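Local structure of UDP-N-acetylmuramate--L-alanine ligase (Thermotoga maritima, 1J6U) at residues A[13-18]-A[74-79]; A[113-118]-A[163-168]; A[236-241]-A[278-283]; A[313-318]-A[325-330]; A[381-386]-A[415-420]. The protein catalyses the ATP-dependent joining of L-alanine to UDP-N-acetylmuramate, a cytoplasmic step of peptidoglycan synthesis for the bacterial cell wall. One frame throughout, in Å; residues are numbered along the deposited sequence.

Contact 1 (A[13-18]-A[74-79])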
# COMPACT_ATOMS: atom_id res chain seq x y z
N MSE A 13 -12.04 0.53 -27.66
CA MSE A 13 -13.17 -0.01 -26.90
C MSE A 13 -13.75 0.88 -25.79
O MSE A 13 -13.09 1.79 -25.31
CB MSE A 13 -12.75 -1.36 -26.31
N LYS A 14 -14.99 0.60 -25.40
CA LYS A 14 -15.64 1.32 -24.30
C LYS A 14 -15.67 0.32 -23.16
O LYS A 14 -16.23 -0.76 -23.31
CB LYS A 14 -17.06 1.71 -24.64
CG LYS A 14 -17.70 2.59 -23.58
CD LYS A 14 -19.08 2.93 -24.01
CE LYS A 14 -19.48 4.37 -23.77
NZ LYS A 14 -20.79 4.61 -24.51
N ILE A 15 -15.06 0.67 -22.02
CA ILE A 15 -14.97 -0.25 -20.88
C ILE A 15 -15.68 0.27 -19.65
O ILE A 15 -15.55 1.43 -19.26
CB ILE A 15 -13.50 -0.49 -20.53
CG1 ILE A 15 -12.73 -0.87 -21.79
CG2 ILE A 15 -13.39 -1.57 -19.45
CD1 ILE A 15 -11.20 -0.85 -21.64
N HIS A 16 -16.44 -0.63 -19.05
CA HIS A 16 -17.23 -0.37 -17.84
C HIS A 16 -16.54 -1.10 -16.66
O HIS A 16 -16.40 -2.32 -16.67
CB HIS A 16 -18.64 -0.91 -18.07
CG HIS A 16 -19.58 -0.71 -16.92
ND1 HIS A 16 -20.90 -0.37 -17.10
CD2 HIS A 16 -19.38 -0.79 -15.59
CE1 HIS A 16 -21.48 -0.24 -15.92
NE2 HIS A 16 -20.58 -0.49 -14.99
N PHE A 17 -16.10 -0.31 -15.67
CA PHE A 17 -15.42 -0.83 -14.49
C PHE A 17 -16.35 -0.82 -13.29
O PHE A 17 -16.72 0.25 -12.76
CB PHE A 17 -14.18 0.03 -14.11
CG PHE A 17 -13.04 -0.05 -15.10
CD1 PHE A 17 -13.06 0.71 -16.28
CD2 PHE A 17 -11.96 -0.91 -14.86
CE1 PHE A 17 -12.05 0.61 -17.20
CE2 PHE A 17 -10.94 -1.02 -15.78
CZ PHE A 17 -10.99 -0.26 -16.95
N VAL A 18 -16.70 -2.01 -12.82
CA VAL A 18 -17.57 -2.12 -11.67
C VAL A 18 -16.64 -2.20 -10.48
O VAL A 18 -15.99 -3.24 -10.26
CB VAL A 18 -18.46 -3.37 -11.79
CG1 VAL A 18 -19.50 -3.41 -10.64
CG2 VAL A 18 -19.14 -3.36 -13.13
N LEU A 74 -17.01 -3.82 -23.06
CA LEU A 74 -16.36 -4.66 -22.09
C LEU A 74 -16.69 -4.24 -20.68
O LEU A 74 -16.81 -3.06 -20.38
CB LEU A 74 -14.86 -4.57 -22.34
CG LEU A 74 -14.07 -5.50 -21.45
CD1 LEU A 74 -14.53 -6.93 -21.78
CD2 LEU A 74 -12.56 -5.28 -21.65
N VAL A 75 -16.82 -5.23 -19.80
CA VAL A 75 -17.11 -4.94 -18.42
C VAL A 75 -16.06 -5.60 -17.58
O VAL A 75 -15.82 -6.80 -17.73
CB VAL A 75 -18.47 -5.52 -17.96
CG1 VAL A 75 -18.49 -5.56 -16.42
CG2 VAL A 75 -19.62 -4.68 -18.46
N ILE A 76 -15.44 -4.84 -16.67
CA ILE A 76 -14.44 -5.40 -15.78
C ILE A 76 -14.93 -5.28 -14.34
O ILE A 76 -15.49 -4.24 -13.94
CB ILE A 76 -13.11 -4.67 -15.90
CG1 ILE A 76 -12.65 -4.71 -17.35
CG2 ILE A 76 -12.09 -5.33 -14.97
CD1 ILE A 76 -11.38 -3.99 -17.58
N LYS A 77 -14.72 -6.34 -13.56
CA LYS A 77 -15.16 -6.33 -12.17
C LYS A 77 -14.11 -6.85 -11.19
O LYS A 77 -13.25 -7.66 -11.53
CB LYS A 77 -16.43 -7.17 -12.02
CG LYS A 77 -16.23 -8.67 -12.18
CD LYS A 77 -17.56 -9.39 -12.31
CE LYS A 77 -17.67 -10.58 -11.39
NZ LYS A 77 -16.82 -11.75 -11.73
N THR A 78 -14.18 -6.38 -9.96
CA THR A 78 -13.26 -6.81 -8.93
C THR A 78 -13.82 -8.05 -8.23
O THR A 78 -15.02 -8.31 -8.26
CB THR A 78 -13.11 -5.74 -7.89
OG1 THR A 78 -14.22 -5.81 -6.97
CG2 THR A 78 -13.07 -4.38 -8.58
N PRO A 79 -12.96 -8.81 -7.56
CA PRO A 79 -13.45 -10.01 -6.87
C PRO A 79 -14.61 -9.74 -5.93
O PRO A 79 -15.38 -10.65 -5.63
CB PRO A 79 -12.21 -10.52 -6.12
CG PRO A 79 -11.05 -9.96 -6.93
CD PRO A 79 -11.52 -8.58 -7.29
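His16 is held through both its backbone N and its backbone O by the neighbouring strand. His16 N donates to Leu74 O at 2.8 Å, and His16 O accepts from Ile76 N at 2.7 Å. Val18 N continues the pattern with a nearly straight bond of 2.8 Å to Ile76 O, 171° at the hydrogen. The bond from Leu74 N to Lys14 O is longer, 3.2 Å, and more bent. The N-H groups of Ile15 and Phe17 point the other way, where the backbone of strand 38-42 pairs with these residues. Strands 14-18 and 74-77 thus lie side by side within a five-stranded parallel sheet, strand 14-18 at its centre and strand 98-100 beyond strand 74-77. This is the Rossmann-like N-terminal domain of the Mur ligases, and strand 14-18 leads into what is probably its glycine-rich turn. On one face Ile76 CD1 fits between two neighbours, 3.5 Å from Phe17 CE2 and 3.7 Å from Ile15 CG2. With CG1 of Ile76 anti to its carbonyl carbon (chi1 -56°), the branch runs alongside the Phe17 ring. Helices 23-34 and 101-112 pack on this face. On the other face Val18 CG2 meets Val75 CG1 at 4.0 Å. The His16 imidazole is buried there, with ND1 bonded to the Tyr40 hydroxyl and NE2 to the Glu87 carboxylate. Lys77 NZ bonds Asn100 OD1, and Lys14 NZ the Tyr70 carbonyl.

Contact 2 (A[113-118]-A[163-168])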
# COMPACT_ATOMS: atom_id res chain seq x y z
N LYS A 113 3.78 -6.20 -23.56
CA LYS A 113 5.00 -6.84 -24.06
C LYS A 113 6.19 -5.98 -23.62
O LYS A 113 6.97 -5.47 -24.43
CB LYS A 113 4.92 -6.99 -25.59
N LYS A 114 6.33 -5.80 -22.32
CA LYS A 114 7.39 -4.96 -21.78
C LYS A 114 8.19 -5.68 -20.70
O LYS A 114 7.84 -6.78 -20.29
CB LYS A 114 6.77 -3.72 -21.17
CG LYS A 114 6.47 -2.60 -22.14
CD LYS A 114 6.01 -1.40 -21.31
CE LYS A 114 5.95 -0.06 -22.06
NZ LYS A 114 5.73 1.03 -21.04
N GLU A 115 9.27 -5.06 -20.24
CA GLU A 115 10.08 -5.67 -19.19
C GLU A 115 9.26 -5.44 -17.93
O GLU A 115 8.85 -4.31 -17.64
CB GLU A 115 11.43 -4.95 -19.09
CG GLU A 115 12.40 -5.53 -18.07
CD GLU A 115 13.62 -4.63 -17.84
OE1 GLU A 115 13.66 -3.48 -18.36
OE2 GLU A 115 14.55 -5.06 -17.13
N GLU A 116 9.06 -6.48 -17.14
CA GLU A 116 8.25 -6.36 -15.95
C GLU A 116 8.88 -6.45 -14.56
O GLU A 116 9.57 -7.42 -14.24
CB GLU A 116 7.12 -7.38 -16.01
CG GLU A 116 6.17 -7.19 -17.18
CD GLU A 116 5.16 -8.34 -17.27
OE1 GLU A 116 5.05 -9.14 -16.30
OE2 GLU A 116 4.48 -8.44 -18.32
N PHE A 117 8.61 -5.45 -13.73
CA PHE A 117 9.08 -5.45 -12.37
C PHE A 117 7.82 -5.67 -11.51
O PHE A 117 6.94 -4.82 -11.42
CB PHE A 117 9.71 -4.11 -11.98
CG PHE A 117 11.02 -3.82 -12.66
CD1 PHE A 117 11.06 -3.43 -14.01
CD2 PHE A 117 12.21 -3.84 -11.95
CE1 PHE A 117 12.25 -3.06 -14.61
CE2 PHE A 117 13.40 -3.46 -12.55
CZ PHE A 117 13.41 -3.07 -13.88
N ALA A 118 7.73 -6.84 -10.90
CA ALA A 118 6.61 -7.17 -10.03
C ALA A 118 7.03 -7.27 -8.56
O ALA A 118 8.15 -7.72 -8.20
CB ALA A 118 5.98 -8.48 -10.48
N ASN A 163 7.00 4.74 -21.36
CA ASN A 163 7.32 3.76 -22.41
C ASN A 163 8.41 2.78 -21.97
O ASN A 163 8.71 1.83 -22.68
CB ASN A 163 7.73 4.49 -23.69
CG ASN A 163 8.83 5.48 -23.46
OD1 ASN A 163 8.88 6.13 -22.42
ND2 ASN A 163 9.74 5.61 -24.43
N GLY A 164 8.97 3.02 -20.78
CA GLY A 164 9.99 2.15 -20.23
C GLY A 164 9.39 0.84 -19.76
O GLY A 164 8.40 0.38 -20.31
N PRO A 165 9.98 0.19 -18.75
CA PRO A 165 9.36 -1.07 -18.32
C PRO A 165 8.11 -0.77 -17.49
O PRO A 165 7.78 0.39 -17.22
CB PRO A 165 10.45 -1.70 -17.45
CG PRO A 165 10.99 -0.52 -16.73
CD PRO A 165 11.03 0.61 -17.82
N VAL A 166 7.42 -1.82 -17.08
CA VAL A 166 6.24 -1.63 -16.28
C VAL A 166 6.50 -2.23 -14.88
O VAL A 166 7.05 -3.33 -14.73
CB VAL A 166 5.00 -2.26 -16.95
CG1 VAL A 166 5.29 -3.69 -17.35
CG2 VAL A 166 3.80 -2.23 -15.98
N VAL A 167 6.12 -1.45 -13.87
CA VAL A 167 6.27 -1.82 -12.46
C VAL A 167 4.88 -2.01 -11.87
O VAL A 167 4.00 -1.14 -12.02
CB VAL A 167 6.94 -0.67 -11.63
CG1 VAL A 167 7.35 -1.18 -10.28
CG2 VAL A 167 8.11 -0.10 -12.36
N TYR A 168 4.67 -3.12 -11.18
CA TYR A 168 3.37 -3.35 -10.56
C TYR A 168 3.40 -4.22 -9.33
O TYR A 168 4.36 -4.92 -9.02
CB TYR A 168 2.41 -3.93 -11.58
CG TYR A 168 2.88 -5.24 -12.14
CD1 TYR A 168 2.49 -6.46 -11.56
CD2 TYR A 168 3.73 -5.28 -13.26
CE1 TYR A 168 2.93 -7.68 -12.08
CE2 TYR A 168 4.18 -6.50 -13.80
CZ TYR A 168 3.76 -7.69 -13.20
OH TYR A 168 4.14 -8.87 -13.76
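Tyr168 and Glu116 meet through their polar ends: Tyr168 OH donates to Glu116 OE1 at 2.7 Å. The hydroxyl comes from above the carboxylate plane, 42° out of it. Chi1 of 60° sets the Tyr168 ring between its own N and carbonyl carbon, leaning over the partner strand. Ala118 CA sits over the ring centre, and Ala118 CB touches Tyr168 CE1 at 3.5 Å. On the other face of the sheet Phe117 CE1 presses on Pro165 CG at 3.5 Å. Parallel backbone bonds join the strands, among them Phe117 N to Val166 O, 2.8 Å and almost straight at 177°. Here Phe117, Ala118, Pro165 and Tyr168 are buried and close-packed. Beyond the bond from Val166 N to Glu115 O, toward Lys114 and Asn163, the regular pairing stops and the chain is more exposed. There the extended Lys114 side chain reaches across, and Lys114 NZ donates to Gly164 O at 2.8 Å and also to the carbonyl of Gly162. The chemistry implies apolar packing and one hydroxyl-to-carboxylate bond within the sheet, and at its margin an ammonium held to loop carbonyls.

Contact 3 (A[236-241]-A[278-283])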
# COMPACT_ATOMS: atom_id res chain seq x y z
N PHE A 236 17.58 -10.78 1.17
CA PHE A 236 17.84 -9.63 2.04
C PHE A 236 17.22 -10.05 3.37
O PHE A 236 16.22 -10.77 3.42
CB PHE A 236 17.20 -8.32 1.51
CG PHE A 236 15.70 -8.38 1.40
CD1 PHE A 236 14.89 -8.00 2.48
CD2 PHE A 236 15.10 -8.94 0.29
CE1 PHE A 236 13.50 -8.20 2.46
CE2 PHE A 236 13.71 -9.16 0.25
CZ PHE A 236 12.89 -8.79 1.34
N GLY A 237 17.84 -9.59 4.43
CA GLY A 237 17.39 -9.92 5.75
C GLY A 237 18.17 -9.03 6.68
O GLY A 237 18.90 -8.13 6.26
N VAL A 238 18.00 -9.27 7.96
CA VAL A 238 18.68 -8.44 8.91
C VAL A 238 19.99 -9.08 9.27
O VAL A 238 21.06 -8.48 9.10
CB VAL A 238 17.83 -8.26 10.17
CG1 VAL A 238 18.54 -7.35 11.11
CG2 VAL A 238 16.48 -7.67 9.80
N LYS A 239 19.91 -10.32 9.74
CA LYS A 239 21.12 -11.00 10.16
C LYS A 239 21.59 -12.04 9.17
O LYS A 239 22.76 -12.38 9.17
CB LYS A 239 20.90 -11.61 11.54
CG LYS A 239 20.73 -10.57 12.64
N LYS A 240 20.69 -12.51 8.31
CA LYS A 240 21.05 -13.48 7.29
C LYS A 240 20.48 -13.07 5.94
O LYS A 240 19.47 -12.37 5.86
CB LYS A 240 20.58 -14.89 7.66
CG LYS A 240 19.10 -15.07 7.85
CD LYS A 240 18.79 -16.51 8.24
CE LYS A 240 17.31 -16.71 8.58
NZ LYS A 240 16.96 -18.15 8.81
N GLY A 241 21.17 -13.51 4.88
CA GLY A 241 20.76 -13.21 3.52
C GLY A 241 21.88 -12.63 2.68
O GLY A 241 22.95 -12.32 3.20
N ASN A 278 10.75 -0.16 6.49
CA ASN A 278 11.05 0.50 5.24
C ASN A 278 12.52 0.22 4.83
O ASN A 278 12.86 0.28 3.64
CB ASN A 278 10.79 1.99 5.34
CG ASN A 278 9.36 2.34 5.02
OD1 ASN A 278 8.74 1.73 4.16
ND2 ASN A 278 8.84 3.33 5.70
N VAL A 279 13.38 -0.06 5.81
CA VAL A 279 14.77 -0.38 5.52
C VAL A 279 14.76 -1.73 4.81
O VAL A 279 15.41 -1.90 3.80
CB VAL A 279 15.59 -0.46 6.80
CG1 VAL A 279 16.97 -0.96 6.48
CG2 VAL A 279 15.71 0.93 7.44
N LEU A 280 14.00 -2.68 5.32
CA LEU A 280 13.88 -3.98 4.69
C LEU A 280 13.32 -3.84 3.27
O LEU A 280 13.80 -4.50 2.36
CB LEU A 280 13.01 -4.91 5.55
CG LEU A 280 13.76 -5.93 6.43
CD1 LEU A 280 15.13 -5.45 6.84
CD2 LEU A 280 12.92 -6.21 7.64
N ASN A 281 12.35 -2.97 3.08
CA ASN A 281 11.78 -2.75 1.76
C ASN A 281 12.83 -2.12 0.84
O ASN A 281 12.85 -2.39 -0.36
CB ASN A 281 10.55 -1.79 1.81
CG ASN A 281 9.37 -2.35 2.61
OD1 ASN A 281 9.17 -3.57 2.70
ND2 ASN A 281 8.58 -1.44 3.17
N ALA A 282 13.62 -1.21 1.37
CA ALA A 282 14.66 -0.56 0.60
C ALA A 282 15.75 -1.62 0.28
O ALA A 282 16.25 -1.65 -0.84
CB ALA A 282 15.23 0.57 1.36
N LEU A 283 16.09 -2.47 1.25
CA LEU A 283 17.05 -3.55 1.08
C LEU A 283 16.60 -4.43 -0.11
O LEU A 283 17.39 -4.72 -1.00
CB LEU A 283 17.11 -4.43 2.32
CG LEU A 283 18.42 -4.54 3.14
CD1 LEU A 283 18.57 -5.96 3.64
CD2 LEU A 283 19.63 -4.17 2.31
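The CD1 methyl of Leu283 lies against the base of the Phe236 side chain, 3.5 Å from Phe236 CB. Leu283 CB is 4.0 Å from the same Phe236 CB. The Phe236 CG stands between its backbone N and carbonyl carbon (chi1 61°), which sends the ring along the helix flank, past Leu283 and toward Leu280. The ring meets the helix backbone obliquely there, with Phe236 CD1 at 3.7 Å from Leu280 O. Leu283 CD1 also reaches the loop backbone, 3.4 Å from Gly237 O. One turn earlier on the helix, Leu280 offers a single methyl: Leu280 CD1 touches Val238 CG2 at 3.9 Å, the two side chains crossing at about a right angle. Two leucines three residues apart on one helix side thus receive the loop. The contact is apolar packing, with no polar bond between the segments. The carboxylate of Glu224 accepts from the N-H groups of Val238 and Lys240, and the loop backbone also bonds to strand 243-250. The contact joins the end of edge strand 234-236 of the central-domain sheet to helix 276-291. Phe236 also meets the Phe222 ring on strand 218-222, while strands 243-250 and 255-261 pack against the helix beside the loop.

Contact 4 (A[313-318]-A[325-330])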
# COMPACT_ATOMS: atom_id res chain seq x y z
N PHE A 313 2.61 5.70 7.15
CA PHE A 313 3.20 6.72 8.00
C PHE A 313 3.40 8.01 7.21
O PHE A 313 4.51 8.57 7.23
CB PHE A 313 4.54 6.25 8.58
CG PHE A 313 4.95 6.99 9.86
CD1 PHE A 313 4.69 6.45 11.12
CD2 PHE A 313 5.63 8.21 9.80
CE1 PHE A 313 5.10 7.11 12.30
CE2 PHE A 313 6.05 8.87 10.98
CZ PHE A 313 5.78 8.31 12.22
N SER A 314 2.36 8.48 6.50
CA SER A 314 2.48 9.73 5.74
C SER A 314 2.11 10.96 6.58
O SER A 314 1.15 10.94 7.36
CB SER A 314 1.63 9.69 4.46
OG SER A 314 0.37 9.15 4.69
N ILE A 315 2.90 12.02 6.42
CA ILE A 315 2.66 13.24 7.18
C ILE A 315 1.64 13.99 6.38
O ILE A 315 1.92 14.45 5.28
CB ILE A 315 3.89 14.15 7.29
CG1 ILE A 315 5.04 13.42 8.00
CG2 ILE A 315 3.50 15.44 8.01
CD1 ILE A 315 4.97 13.39 9.44
N ALA A 316 0.45 14.12 6.95
CA ALA A 316 -0.64 14.83 6.30
C ALA A 316 -0.50 16.32 6.57
O ALA A 316 -0.84 17.14 5.73
CB ALA A 316 -1.97 14.31 6.83
N PHE A 317 0.03 16.65 7.74
CA PHE A 317 0.15 18.05 8.09
C PHE A 317 1.21 18.28 9.17
O PHE A 317 1.35 17.51 10.13
CB PHE A 317 -1.20 18.57 8.59
CG PHE A 317 -1.13 19.96 9.11
CD1 PHE A 317 -1.13 21.04 8.23
CD2 PHE A 317 -1.01 20.20 10.47
CE1 PHE A 317 -1.00 22.35 8.71
CE2 PHE A 317 -0.89 21.51 10.95
CZ PHE A 317 -0.88 22.58 10.09
N HIS A 318 1.94 19.37 9.02
CA HIS A 318 2.94 19.68 10.02
C HIS A 318 2.95 21.16 10.30
O HIS A 318 3.03 21.95 9.37
CB HIS A 318 4.33 19.27 9.56
CG HIS A 318 5.41 19.71 10.50
ND1 HIS A 318 6.66 20.10 10.07
CD2 HIS A 318 5.42 19.84 11.85
CE1 HIS A 318 7.39 20.46 11.11
NE2 HIS A 318 6.66 20.32 12.20
N TYR A 325 2.07 17.53 14.42
CA TYR A 325 1.98 16.69 13.22
C TYR A 325 0.70 15.87 13.16
O TYR A 325 0.20 15.37 14.18
CB TYR A 325 3.15 15.67 13.18
CG TYR A 325 4.54 16.26 13.07
CD1 TYR A 325 5.15 16.81 14.19
CD2 TYR A 325 5.27 16.24 11.86
CE1 TYR A 325 6.43 17.32 14.14
CE2 TYR A 325 6.58 16.76 11.78
CZ TYR A 325 7.14 17.28 12.94
OH TYR A 325 8.43 17.71 12.99
N VAL A 326 0.17 15.71 11.97
CA VAL A 326 -0.98 14.84 11.78
C VAL A 326 -0.42 13.80 10.79
O VAL A 326 -0.01 14.11 9.66
CB VAL A 326 -2.20 15.58 11.16
CG1 VAL A 326 -3.31 14.58 10.87
CG2 VAL A 326 -2.72 16.68 12.13
N ILE A 327 -0.41 12.56 11.23
CA ILE A 327 0.13 11.47 10.42
C ILE A 327 -0.94 10.39 10.16
O ILE A 327 -1.72 10.04 11.05
CB ILE A 327 1.37 10.85 11.16
CG1 ILE A 327 2.49 11.88 11.24
CG2 ILE A 327 1.92 9.63 10.39
CD1 ILE A 327 3.77 11.37 11.91
N ASP A 328 -0.96 9.89 8.92
CA ASP A 328 -1.87 8.82 8.49
C ASP A 328 -1.21 7.46 8.33
O ASP A 328 -0.16 7.33 7.72
CB ASP A 328 -2.50 9.17 7.15
CG ASP A 328 -3.40 10.38 7.23
OD1 ASP A 328 -4.28 10.36 8.10
OD2 ASP A 328 -3.24 11.34 6.44
N ASP A 329 -1.83 6.44 8.88
CA ASP A 329 -1.30 5.11 8.73
C ASP A 329 -2.39 4.06 8.70
O ASP A 329 -3.28 4.06 9.54
CB ASP A 329 -0.31 4.75 9.83
CG ASP A 329 0.54 3.55 9.44
OD1 ASP A 329 0.21 2.41 9.84
OD2 ASP A 329 1.53 3.77 8.71
N TYR A 330 -2.28 3.18 7.71
CA TYR A 330 -3.18 2.08 7.42
C TYR A 330 -3.25 1.00 8.46
O TYR A 330 -4.13 0.17 8.41
CB TYR A 330 -2.71 1.40 6.13
CG TYR A 330 -3.75 1.24 5.09
CD1 TYR A 330 -4.75 2.20 4.93
CD2 TYR A 330 -3.69 0.19 4.17
CE1 TYR A 330 -5.67 2.13 3.88
CE2 TYR A 330 -4.61 0.11 3.10
CZ TYR A 330 -5.59 1.09 2.97
OH TYR A 330 -6.48 1.07 1.91
O HOH W 1 -0.89 11.67 4.67
O HOH W 2 7.99 20.57 14.46
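A beta hairpin of strands 314-319 and 324-329 opens the C-terminal domain, and two beta bulges interrupt its pairing. In the classic bulge, Ala316 and Phe317 both face Val326. Val326 O takes both donors, Ala316 N at 2.7 Å and Phe317 N at 3.2 Å. At the Phe313 end, Phe313 and Ser314 both face Asp328 in a G1 bulge. Ser314 N bonds Asp328 O and Asp328 N bonds Ser314 O, while Phe313 N turns instead to Asp329 OD2 at 2.7 Å, on the anti lone pair. The Phe313 ring has Ile327 CG2 over its centre, 4.0 Å from the centroid, a CH-pi contact. Ile315 CD1 is tight against Ile327 CG1. At the turn end the rings of His318 and Tyr325 form an offset stack, planes 9° apart and centroids 3.8 Å apart. With CG of His318 anti to its backbone N (chi1 174°), the imidazole lies flat along the tyrosine. A water joins His318 NE2 and Tyr325 OH, itself bonded to Arg252. Replacing Tyr325 by a leucine would probably leave the His318 imidazole without its stacking partner and Arg252 without this hydroxyl. Another water joins Ser314 OG, bonded to Arg311 N, and Asp328 OD2, whose OD1 is bonded to Ser447 OG. Strand 314-319 is the sheet edge; strand 324-329 pairs on with strand 433-438. Helix 443-457 packs on Phe317 and Val326, helix 334-347 against Phe313.

Contact 5 (A[381-386]-A[415-420])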
# COMPACT_ATOMS: atom_id res chain seq x y z
N GLU A 381 -1.87 8.98 24.51
CA GLU A 381 -3.30 9.08 24.58
C GLU A 381 -3.86 8.20 23.51
O GLU A 381 -3.31 8.16 22.40
CB GLU A 381 -3.76 10.51 24.28
CG GLU A 381 -3.07 11.56 25.10
CD GLU A 381 -3.94 12.12 26.19
OE1 GLU A 381 -4.02 11.48 27.28
OE2 GLU A 381 -4.55 13.19 25.93
N VAL A 382 -4.93 7.49 23.82
CA VAL A 382 -5.60 6.70 22.80
C VAL A 382 -7.09 6.98 22.71
O VAL A 382 -7.79 6.95 23.71
CB VAL A 382 -5.47 5.19 23.02
CG1 VAL A 382 -6.03 4.47 21.77
CG2 VAL A 382 -4.06 4.80 23.28
N VAL A 383 -7.56 7.26 21.50
CA VAL A 383 -8.99 7.44 21.23
C VAL A 383 -9.35 6.29 20.27
O VAL A 383 -8.82 6.23 19.17
CB VAL A 383 -9.33 8.76 20.50
CG1 VAL A 383 -10.83 8.77 20.12
CG2 VAL A 383 -9.05 9.96 21.39
N VAL A 384 -10.22 5.36 20.68
CA VAL A 384 -10.62 4.26 19.80
C VAL A 384 -12.02 4.57 19.27
O VAL A 384 -12.80 5.15 20.00
CB VAL A 384 -10.78 2.94 20.54
CG1 VAL A 384 -11.03 1.84 19.55
CG2 VAL A 384 -9.56 2.65 21.38
N THR A 385 -12.32 4.20 18.02
CA THR A 385 -13.66 4.40 17.48
C THR A 385 -14.22 3.02 17.25
O THR A 385 -13.54 2.02 17.49
CB THR A 385 -13.74 5.00 16.09
OG1 THR A 385 -12.60 5.80 15.81
CG2 THR A 385 -15.00 5.86 16.01
N GLU A 386 -15.45 2.99 16.77
CA GLU A 386 -16.12 1.75 16.50
C GLU A 386 -15.43 1.14 15.27
O GLU A 386 -14.83 1.88 14.49
CB GLU A 386 -17.60 2.00 16.21
CG GLU A 386 -18.36 0.71 16.26
CD GLU A 386 -17.92 -0.13 17.44
OE1 GLU A 386 -18.30 0.22 18.57
OE2 GLU A 386 -17.17 -1.13 17.26
N TYR A 415 -9.90 6.66 25.40
CA TYR A 415 -11.25 7.10 25.24
C TYR A 415 -11.86 6.31 24.10
O TYR A 415 -11.15 5.81 23.23
CB TYR A 415 -11.32 8.59 24.85
CG TYR A 415 -10.63 9.46 25.82
CD1 TYR A 415 -9.28 9.73 25.68
CD2 TYR A 415 -11.29 9.91 26.96
CE1 TYR A 415 -8.59 10.42 26.67
CE2 TYR A 415 -10.61 10.59 27.95
CZ TYR A 415 -9.25 10.84 27.80
OH TYR A 415 -8.54 11.45 28.80
N PHE A 416 -13.18 6.21 24.14
CA PHE A 416 -13.91 5.56 23.10
C PHE A 416 -14.86 6.60 22.55
O PHE A 416 -15.52 7.28 23.29
CB PHE A 416 -14.72 4.38 23.63
CG PHE A 416 -15.54 3.74 22.57
CD1 PHE A 416 -14.94 2.90 21.62
CD2 PHE A 416 -16.87 4.11 22.39
CE1 PHE A 416 -15.65 2.45 20.50
CE2 PHE A 416 -17.59 3.67 21.27
CZ PHE A 416 -16.98 2.84 20.32
N VAL A 417 -14.92 6.73 21.24
CA VAL A 417 -15.83 7.67 20.63
C VAL A 417 -16.46 6.89 19.51
O VAL A 417 -15.78 6.57 18.55
CB VAL A 417 -15.07 8.82 20.02
CG1 VAL A 417 -16.03 9.72 19.27
CG2 VAL A 417 -14.36 9.55 21.12
N GLU A 418 -17.75 6.62 19.61
CA GLU A 418 -18.36 5.80 18.59
C GLU A 418 -18.76 6.39 17.26
O GLU A 418 -18.71 5.70 16.26
CB GLU A 418 -19.54 5.03 19.16
CG GLU A 418 -20.84 5.75 19.09
CD GLU A 418 -21.98 4.77 19.08
OE1 GLU A 418 -21.99 3.90 18.18
OE2 GLU A 418 -22.86 4.89 19.96
N LYS A 419 -19.18 7.65 17.21
CA LYS A 419 -19.56 8.23 15.94
C LYS A 419 -18.36 8.86 15.22
O LYS A 419 -17.72 9.76 15.75
CB LYS A 419 -20.67 9.26 16.16
CG LYS A 419 -22.09 8.67 16.17
CD LYS A 419 -22.10 7.18 16.48
CE LYS A 419 -23.37 6.52 15.91
NZ LYS A 419 -23.24 5.03 15.70
N LEU A 420 -18.06 8.37 14.02
CA LEU A 420 -16.92 8.84 13.24
C LEU A 420 -16.78 10.37 13.10
O LEU A 420 -15.68 10.90 13.21
CB LEU A 420 -16.94 8.18 11.87
CG LEU A 420 -15.67 7.87 11.03
CD1 LEU A 420 -15.40 9.00 10.03
CD2 LEU A 420 -14.46 7.58 11.96
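Chi1 of 177° sets CG of Phe416 anti to its backbone N and carries the ring along the partner strand, beside the backbone of Val384 and Thr385. Phe416 CE1 comes within 3.6 Å of Thr385 C. The Glu386 chain is bent at chi2 (43°), which brings Glu386 OE1 to 3.4 Å from Phe416 CZ, with carboxylate and ring planes 49° apart. The other oxygen, OE2, accepts from the N-H groups of Ser399 and Gly400. A serine in place of Phe416 would probably uncover the Val384-Thr385 backbone and leave Glu386 without the ring beside it. On the other face Val383 CG1 meets Val417 CG2 at 3.8 Å. Parallel backbone bonds join the strands: Tyr415 N to Val382 O, Val384 N to Tyr415 O at 2.8 Å, and Val417 N to Val384 O. Strand 414-416 is the edge of the C-terminal sheet, and strand 381-384 pairs on with strand 352-357. Helix 400-409 packs against Val384 and Phe416, and helix 423-426 against Val383 and Val417.

Overall arrangement
The five contacts sample all three domains of the ligase. Contact 1 lies in the N-terminal sheet, contacts 2 and 3 in the central domain, and contacts 4 and 5 in the C-terminal one. Contacts 1, 2 and 5 are parallel strand pairs, whereas contact 4 is an antiparallel hairpin and contact 3 a loop on a helix. Contacts 4 and 5 lie at opposite edges of one sheet, their centres about 18 Å apart. Contacts 3 and 4 approach to about 6 Å at their nearest atoms, where the central and C-terminal domains face each other. Polar side-chain bonds or waters appear where contacts 2 and 4 reach the surface. Buried contact 3 is apolar, and buried contact 1 satisfies its polar atoms inside the protein.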